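Local coordinates for conserved hypothetical protein (PDB 2FB6), which is of unknown function but folds as a compact alpha/beta domain, with a central parallel sheet flanked by helices, at residues A6-T11 against W38-N43; N32-G37 against S70-E75. One frame throughout, in Å; residues are numbered along the deposited sequence.

Interaction 1: A6-T11 against W38-N43; sequences ANDKLT and WWKHIN
Lys9, Leu10 and Thr11 pair in parallel register with His41, Ile42 and Asn43, the two short strand axes 4.7 Å apart and inclined by 14°. The backbone ladder runs His41 N to Asp8 O at 3.0 Å, Leu10 N to His41 O at 2.9 Å and Asn43 N to Leu10 O; the last two bonds are nearly straight, the first, at the loop end, bent. Just before the pairing begins, the Trp39 indole lies against the other strand. Leu10 CB sits over the face of its five-membered ring, 3.8 Å from the centroid, a CH-pi contact. Trp39 CG stands beside its own backbone N (chi1 -69°), which brings the six-membered ring to the 7-8 backbone, with Trp39 CZ3 3.5 Å from Asn7 O and Asp8 C at the ring edge. Trp39 NE1 hydrogen-bonds Tyr29 OH. With an alanine here, Leu10 is likely to lose its aromatic cover and the Tyr29 hydroxyl its indole partner. Asp8 and Lys40 run alongside each other, Asp8 OD1 5.1 Å from Lys40 NZ, too far for a salt bridge; a water accepts from the backbone N of Lys40 and lies 2.8 Å from Asp8 OD1. On the face opposite Leu10, Lys9 crosses His41 CB, long enough to carry NZ to a salt bridge with Glu112. These strands flank helix 19-36 in a beta-alpha-beta unit; apolar Leu10 and Ile42 suit the face it covers, while helix 101-109 lies against Lys9 and Asn43.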
# COMPACT_ATOMS: atom_id res chain seq x y z
N ALA A 6 -14.80 13.29 -0.25
CA ALA A 6 -14.92 12.56 1.03
C ALA A 6 -15.25 11.07 0.93
O ALA A 6 -14.98 10.29 1.85
CB ALA A 6 -15.91 13.27 1.95
N ASN A 7 -15.83 10.65 -0.19
CA ASN A 7 -16.16 9.24 -0.36
C ASN A 7 -15.43 8.60 -1.54
O ASN A 7 -15.87 7.59 -2.08
CB ASN A 7 -17.68 9.01 -0.45
CG ASN A 7 -18.10 7.62 0.02
OD1 ASN A 7 -17.27 6.82 0.45
ND2 ASN A 7 -19.40 7.33 -0.04
N ASP A 8 -14.29 9.19 -1.90
CA ASP A 8 -13.53 8.84 -3.10
C ASP A 8 -12.16 8.19 -2.89
O ASP A 8 -11.46 7.91 -3.86
CB ASP A 8 -13.36 10.08 -3.99
CG ASP A 8 -14.65 10.47 -4.69
OD1 ASP A 8 -15.37 9.58 -5.19
OD2 ASP A 8 -14.95 11.68 -4.71
N LYS A 9 -11.79 7.96 -1.63
CA LYS A 9 -10.49 7.35 -1.29
C LYS A 9 -10.63 6.06 -0.52
O LYS A 9 -11.39 5.98 0.46
CB LYS A 9 -9.61 8.33 -0.48
CG LYS A 9 -8.20 7.79 -0.18
CD LYS A 9 -7.38 8.75 0.66
CE LYS A 9 -5.98 8.24 0.89
NZ LYS A 9 -5.29 9.07 1.93
N LEU A 10 -9.86 5.06 -0.94
CA LEU A 10 -9.72 3.83 -0.16
C LEU A 10 -8.28 3.69 0.30
O LEU A 10 -7.36 3.89 -0.48
CB LEU A 10 -10.06 2.61 -1.02
CG LEU A 10 -9.90 1.23 -0.35
CD1 LEU A 10 -10.82 1.08 0.85
CD2 LEU A 10 -10.10 0.12 -1.39
N THR A 11 -8.09 3.32 1.57
CA THR A 11 -6.77 2.99 2.10
C THR A 11 -6.73 1.51 2.45
O THR A 11 -7.68 0.96 3.01
CB THR A 11 -6.47 3.86 3.31
OG1 THR A 11 -6.31 5.20 2.83
CG2 THR A 11 -5.18 3.44 4.01
N TRP A 38 -13.66 2.84 -9.71
CA TRP A 38 -14.48 2.54 -8.54
C TRP A 38 -14.05 3.36 -7.33
O TRP A 38 -14.87 3.76 -6.51
CB TRP A 38 -14.41 1.06 -8.17
CG TRP A 38 -14.90 0.13 -9.23
CD1 TRP A 38 -15.72 0.43 -10.28
CD2 TRP A 38 -14.64 -1.29 -9.32
NE1 TRP A 38 -15.97 -0.71 -11.04
CE2 TRP A 38 -15.31 -1.77 -10.47
CE3 TRP A 38 -13.87 -2.18 -8.55
CZ2 TRP A 38 -15.26 -3.12 -10.85
CZ3 TRP A 38 -13.81 -3.51 -8.95
CH2 TRP A 38 -14.50 -3.97 -10.09
N TRP A 39 -12.73 3.57 -7.23
CA TRP A 39 -12.15 4.49 -6.26
C TRP A 39 -11.27 5.46 -7.01
O TRP A 39 -10.41 5.02 -7.78
CB TRP A 39 -11.30 3.73 -5.24
CG TRP A 39 -12.12 2.88 -4.34
CD1 TRP A 39 -12.27 1.52 -4.39
CD2 TRP A 39 -12.93 3.34 -3.25
NE1 TRP A 39 -13.12 1.11 -3.40
CE2 TRP A 39 -13.54 2.21 -2.68
CE3 TRP A 39 -13.19 4.61 -2.70
CZ2 TRP A 39 -14.41 2.29 -1.60
CZ3 TRP A 39 -14.04 4.69 -1.61
CH2 TRP A 39 -14.64 3.54 -1.07
N LYS A 40 -11.46 6.76 -6.81
CA LYS A 40 -10.62 7.74 -7.50
C LYS A 40 -9.20 7.74 -6.93
O LYS A 40 -8.24 8.00 -7.66
CB LYS A 40 -11.24 9.13 -7.44
CG LYS A 40 -12.55 9.21 -8.18
CD LYS A 40 -13.13 10.63 -8.16
CE LYS A 40 -14.52 10.68 -8.79
NZ LYS A 40 -14.45 10.25 -10.21
N HIS A 41 -9.08 7.44 -5.64
CA HIS A 41 -7.77 7.45 -4.96
C HIS A 41 -7.64 6.17 -4.18
O HIS A 41 -8.56 5.80 -3.47
CB HIS A 41 -7.70 8.64 -3.99
CG HIS A 41 -7.98 9.95 -4.66
ND1 HIS A 41 -9.21 10.57 -4.58
CD2 HIS A 41 -7.22 10.72 -5.47
CE1 HIS A 41 -9.19 11.68 -5.30
NE2 HIS A 41 -7.99 11.79 -5.85
N ILE A 42 -6.48 5.52 -4.30
CA ILE A 42 -6.20 4.33 -3.50
C ILE A 42 -4.78 4.45 -2.97
O ILE A 42 -3.83 4.66 -3.74
CB ILE A 42 -6.31 3.01 -4.30
CG1 ILE A 42 -7.71 2.88 -4.95
CG2 ILE A 42 -5.98 1.82 -3.39
CD1 ILE A 42 -7.91 1.62 -5.74
N ASN A 43 -4.67 4.37 -1.65
CA ASN A 43 -3.38 4.40 -0.98
C ASN A 43 -3.15 3.08 -0.26
O ASN A 43 -4.03 2.60 0.46
CB ASN A 43 -3.36 5.53 0.06
CG ASN A 43 -2.04 5.61 0.81
OD1 ASN A 43 -1.99 5.53 2.04
ND2 ASN A 43 -0.95 5.78 0.07
O HOH W 1 -14.34 7.12 -6.00

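Interaction 2: N32-G37 against S70-E75; sequences NSKNRG and SGITIE
Lys34 lies across the turn that ends helix 58-70, its methylenes meeting Ser70, Gly71 and Ile72. CB packs on Ile72 CG1 at 3.8 Å, an apolar start suited to the buried isoleucine. The chain leaves with CG anti to its backbone N and then bends at chi2 (69°), which lets it curl round the Ser70 carbonyl: Lys34 CG is 3.2 Å and CE 3.4 Å from Ser70 O. A long flexible side chain suits this place because its oily part covers the turn while its charged end continues past it. There NZ donates to a water at 2.9 Å, and that water donates in turn to Gly71 O at 2.8 Å; NZ also bonds Lys40 O. The ammonium thus stands near the carbonyl-rich end of helix 58-70, whose partial negative charge is likely to suit it. Gly71 closes that helix in a Schellman motif with positive phi, and a CB there would be jammed against the preceding carbonyl and probably tight against Lys34 CE. Beside the lysine, Asn35 turns its OD1 to within 3.6 Å of Ser70 CB, a packing contact. Ser70 OG bonds back to Met67 O, which fixes the hydroxyl, while OG of Ser70 also lies 3.6 Å from Lys34 CG. The contact therefore joins the last turn of helix 19-36 to the link between helix 58-70 and strand 73-77; Ile72 continues inward onto Ala30 of the first helix, Met67 of the second, and Ile44 of strand 41-46.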
# COMPACT_ATOMS: atom_id res chain seq x y z
N ASN A 32 -8.11 -3.21 -10.16
CA ASN A 32 -9.37 -3.06 -10.88
C ASN A 32 -10.11 -1.82 -10.43
O ASN A 32 -10.68 -1.09 -11.25
CB ASN A 32 -10.23 -4.31 -10.73
CG ASN A 32 -9.85 -5.38 -11.73
OD1 ASN A 32 -10.41 -5.44 -12.82
ND2 ASN A 32 -8.86 -6.22 -11.38
N SER A 33 -10.11 -1.57 -9.12
CA SER A 33 -10.74 -0.37 -8.58
C SER A 33 -10.18 0.89 -9.20
O SER A 33 -10.95 1.80 -9.56
CB SER A 33 -10.58 -0.28 -7.06
OG SER A 33 -11.37 -1.24 -6.40
N LYS A 34 -8.85 0.96 -9.28
CA LYS A 34 -8.18 2.15 -9.81
C LYS A 34 -8.44 2.28 -11.31
O LYS A 34 -8.82 3.35 -11.79
CB LYS A 34 -6.68 2.10 -9.53
CG LYS A 34 -5.91 3.35 -9.93
CD LYS A 34 -6.27 4.55 -9.06
CE LYS A 34 -5.60 5.82 -9.58
NZ LYS A 34 -5.91 7.00 -8.74
N ASN A 35 -8.25 1.19 -12.03
CA ASN A 35 -8.39 1.25 -13.48
C ASN A 35 -9.83 1.53 -13.95
O ASN A 35 -10.03 2.18 -14.97
CB ASN A 35 -7.80 -0.00 -14.14
CG ASN A 35 -6.29 -0.01 -14.16
OD1 ASN A 35 -5.64 1.03 -14.23
ND2 ASN A 35 -5.72 -1.21 -14.09
N ARG A 36 -10.82 1.07 -13.18
CA ARG A 36 -12.22 1.21 -13.56
C ARG A 36 -12.90 2.42 -12.93
O ARG A 36 -14.05 2.75 -13.27
CB ARG A 36 -13.01 -0.05 -13.23
CG ARG A 36 -12.53 -1.27 -13.98
CD ARG A 36 -13.33 -2.50 -13.62
NE ARG A 36 -12.88 -3.64 -14.41
CZ ARG A 36 -13.22 -4.91 -14.18
NH1 ARG A 36 -14.03 -5.23 -13.18
NH2 ARG A 36 -12.75 -5.85 -14.98
N GLY A 37 -12.20 3.08 -12.01
CA GLY A 37 -12.72 4.30 -11.41
C GLY A 37 -13.68 4.05 -10.26
O GLY A 37 -14.42 4.95 -9.86
N SER A 70 -0.61 2.31 -12.39
CA SER A 70 -2.03 2.65 -12.49
C SER A 70 -2.40 3.91 -11.69
O SER A 70 -3.51 4.40 -11.81
CB SER A 70 -2.90 1.50 -12.00
OG SER A 70 -2.92 1.47 -10.58
N GLY A 71 -1.48 4.41 -10.87
CA GLY A 71 -1.75 5.59 -10.06
C GLY A 71 -2.14 5.33 -8.62
O GLY A 71 -2.46 6.27 -7.89
N ILE A 72 -2.14 4.06 -8.21
CA ILE A 72 -2.25 3.72 -6.79
C ILE A 72 -0.98 4.23 -6.10
O ILE A 72 0.12 4.08 -6.64
CB ILE A 72 -2.34 2.19 -6.63
CG1 ILE A 72 -3.67 1.68 -7.19
CG2 ILE A 72 -2.17 1.73 -5.17
CD1 ILE A 72 -3.68 0.19 -7.50
N THR A 73 -1.13 4.87 -4.94
CA THR A 73 0.05 5.31 -4.19
C THR A 73 0.41 4.21 -3.19
O THR A 73 -0.47 3.54 -2.65
CB THR A 73 -0.18 6.68 -3.47
OG1 THR A 73 -1.31 6.59 -2.61
CG2 THR A 73 -0.45 7.77 -4.49
N ILE A 74 1.70 4.03 -2.94
CA ILE A 74 2.17 3.00 -2.00
C ILE A 74 3.27 3.59 -1.13
O ILE A 74 4.20 4.19 -1.65
CB ILE A 74 2.71 1.73 -2.71
CG1 ILE A 74 1.69 1.22 -3.73
CG2 ILE A 74 3.01 0.64 -1.64
CD1 ILE A 74 2.14 -0.01 -4.50
N GLU A 75 3.11 3.47 0.19
CA GLU A 75 4.08 3.99 1.14
C GLU A 75 4.39 2.89 2.14
O GLU A 75 3.54 2.04 2.40
CB GLU A 75 3.54 5.24 1.85
CG GLU A 75 2.15 5.06 2.48
CD GLU A 75 1.57 6.34 3.09
OE1 GLU A 75 2.28 7.37 3.09
OE2 GLU A 75 0.42 6.31 3.56
O HOH W 2 -4.58 6.87 -6.17

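The centres of interactions 1 and 2 lie about 9 Å apart, and their segments alternate along the chain: 6-11, 32-37, 38-43, 70-75. Helix 19-36 connects the two strands of interaction 1 and supplies the first segment of interaction 2, so the two contacts meet where Gly37 runs on into Trp38. There the Trp38 ring packs on Ser33, with Trp38 CE3 3.4 Å from Ser33 OG. Strands 41-46 and 73-77 are neighbours in the parallel sheet, and Thr73 pairs by backbone hydrogen bonds with Ile42 and Ile44. Both contacts lie near the N-terminal ends of strands 9-14, 41-46 and 73-77, in consecutive beta-alpha-beta units; no activity can be inferred from them.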